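Local atomic coordinates of glucose-6-phosphate dehydrogenase (Trypanosoma cruzi, PDB entry 5AQ1), a protein that catalyses the NADP-dependent oxidation of glucose 6-phosphate to 6-phosphogluconolactone, the entry step of the pentose phosphate pathway. Residues R127-R130 with M131-F135. Residues are numbered along the deposited sequence; the frame is centred on the assembly and turned at random.
Sequences RILR and MEEAF
Ile128 and Glu132, one helical turn apart, carry a local i to i+4 contact in the last turns of helix 118-134, which packs against the parallel sheet of the NAD-binding domain. Four successive backbone bonds of the i+4 kind establish the alpha-helix: Glu132 N to Ile128 O measures 2.8 Å, and the final one, Ala134 N to Arg130 O, measures 3.3 Å. Between them in the series, Glu133 N bonds to Leu129 O, and Met131 N opens it on Arg127 O.

The side chains of Ile128 and Glu132 run alongside each other in the same direction. With CG beside the backbone N (chi1 -70°) and the chain extended beyond it, Glu132 lays its carboxylate against the CG2 methyl of Ile128, OE2 standing 3.7 Å from that CG2. Its other oxygen, OE1, lies 3.7 Å from Leu129 CD2, so methyl groups of two residues border the acid. Beyond the helix, OE2 forms a salt bridge with Arg144 of strand 143-148, while Ile128 packs on Val36 and Phe146 of the sheet.

Further round the helix, Met131 reaches back toward the preceding turn: its CG sits 3.4 Å from Arg127 O, and its terminal CE stands 4.2 Å from Arg127 NE, oblique to the guanidinium plane, a loose van der Waals contact. With methyls of Ile128 and Leu129 beside it, the carboxylate of buried Glu132 is probably stabilised in its ionised form by Arg144, tying the helix to the sheet by charge as well as by packing.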
loop_
_atom_site.group_PDB
_atom_site.type_symbol
_atom_site.label_atom_id
_atom_site.label_comp_id
_atom_site.label_asym_id
_atom_site.label_seq_id
_atom_site.Cartn_x
_atom_site.Cartn_y
_atom_site.Cartn_z
ATOM N N ARG B 127 36.174 -29.148 41.403
ATOM C CA ARG B 127 37.148 -28.836 40.375
ATOM C C ARG B 127 36.918 -27.419 39.849
ATOM O O ARG B 127 37.873 -26.676 39.610
ATOM C CB ARG B 127 37.048 -29.851 39.242
ATOM C CG ARG B 127 38.057 -29.651 38.127
ATOM C CD ARG B 127 39.496 -29.731 38.625
ATOM N NE ARG B 127 40.371 -30.260 37.582
ATOM C CZ ARG B 127 40.534 -31.557 37.312
ATOM N NH1 ARG B 127 39.896 -32.491 38.018
ATOM N NH2 ARG B 127 41.347 -31.926 36.328
ATOM N N ILE B 128 35.649 -27.055 39.683
ATOM C CA ILE B 128 35.287 -25.698 39.288
ATOM C C ILE B 128 35.697 -24.715 40.380
ATOM O O ILE B 128 36.278 -23.672 40.084
ATOM C CB ILE B 128 33.776 -25.562 38.998
ATOM C CG1 ILE B 128 33.401 -26.359 37.745
ATOM C CG2 ILE B 128 33.392 -24.099 38.803
ATOM C CD1 ILE B 128 31.913 -26.577 37.571
ATOM N N LEU B 129 35.402 -25.050 41.635
ATOM C CA LEU B 129 35.786 -24.203 42.769
ATOM C C LEU B 129 37.287 -23.918 42.789
ATOM O O LEU B 129 37.697 -22.782 43.023
ATOM C CB LEU B 129 35.376 -24.837 44.103
ATOM C CG LEU B 129 33.914 -24.739 44.551
ATOM C CD1 LEU B 129 33.693 -25.594 45.796
ATOM C CD2 LEU B 129 33.480 -23.298 44.800
ATOM N N ARG B 130 38.097 -24.951 42.559
ATOM C CA ARG B 130 39.554 -24.793 42.474
ATOM C C ARG B 130 39.965 -23.773 41.423
ATOM O O ARG B 130 40.855 -22.955 41.651
ATOM C CB ARG B 130 40.248 -26.122 42.145
ATOM C CG ARG B 130 40.589 -26.924 43.380
ATOM C CD ARG B 130 41.444 -28.135 43.056
ATOM N NE ARG B 130 41.485 -29.044 44.197
ATOM C CZ ARG B 130 40.586 -29.994 44.447
ATOM N NH1 ARG B 130 39.549 -30.197 43.632
ATOM N NH2 ARG B 130 40.727 -30.755 45.532
ATOM N N MET B 131 39.325 -23.856 40.262
ATOM C CA MET B 131 39.593 -22.934 39.166
ATOM C C MET B 131 39.129 -21.516 39.505
ATOM O O MET B 131 39.821 -20.545 39.197
ATOM C CB MET B 131 38.917 -23.422 37.881
ATOM C CG MET B 131 39.512 -24.705 37.315
ATOM S SD MET B 131 38.500 -25.444 36.015
ATOM C CE MET B 131 39.608 -26.729 35.435
ATOM N N GLU B 132 37.972 -21.407 40.151
ATOM C CA GLU B 132 37.427 -20.109 40.552
ATOM C C GLU B 132 38.281 -19.405 41.608
ATOM O O GLU B 132 38.473 -18.196 41.542
ATOM C CB GLU B 132 35.999 -20.270 41.062
ATOM C CG GLU B 132 35.002 -20.611 39.966
ATOM C CD GLU B 132 33.595 -20.833 40.492
ATOM O OE1 GLU B 132 33.460 -21.236 41.671
ATOM O OE2 GLU B 132 32.629 -20.621 39.731
ATOM N N GLU B 133 38.792 -20.161 42.575
ATOM C CA GLU B 133 39.664 -19.600 43.611
ATOM C C GLU B 133 40.978 -19.076 43.022
ATOM O O GLU B 133 41.541 -18.099 43.520
ATOM C CB GLU B 133 39.972 -20.642 44.701
ATOM C CG GLU B 133 38.787 -21.147 45.519
ATOM C CD GLU B 133 37.833 -20.058 45.983
ATOM O OE1 GLU B 133 38.318 -18.982 46.391
ATOM O OE2 GLU B 133 36.598 -20.284 45.936
ATOM N N ALA B 134 41.457 -19.730 41.963
ATOM C CA ALA B 134 42.717 -19.354 41.314
ATOM C C ALA B 134 42.587 -18.105 40.444
ATOM O O ALA B 134 43.594 -17.531 40.038
ATOM C CB ALA B 134 43.254 -20.517 40.488
ATOM N N PHE B 135 41.355 -17.699 40.145
ATOM C CA PHE B 135 41.102 -16.434 39.464
ATOM C C PHE B 135 41.701 -15.300 40.277
ATOM O O PHE B 135 41.498 -15.230 41.488
ATOM C CB PHE B 135 39.600 -16.220 39.307
ATOM C CG PHE B 135 39.231 -14.925 38.648
ATOM C CD1 PHE B 135 39.435 -14.745 37.285
ATOM C CD2 PHE B 135 38.658 -13.893 39.383
ATOM C CE1 PHE B 135 39.087 -13.556 36.668
ATOM C CE2 PHE B 135 38.306 -12.702 38.771
ATOM C CZ PHE B 135 38.523 -12.532 37.413
#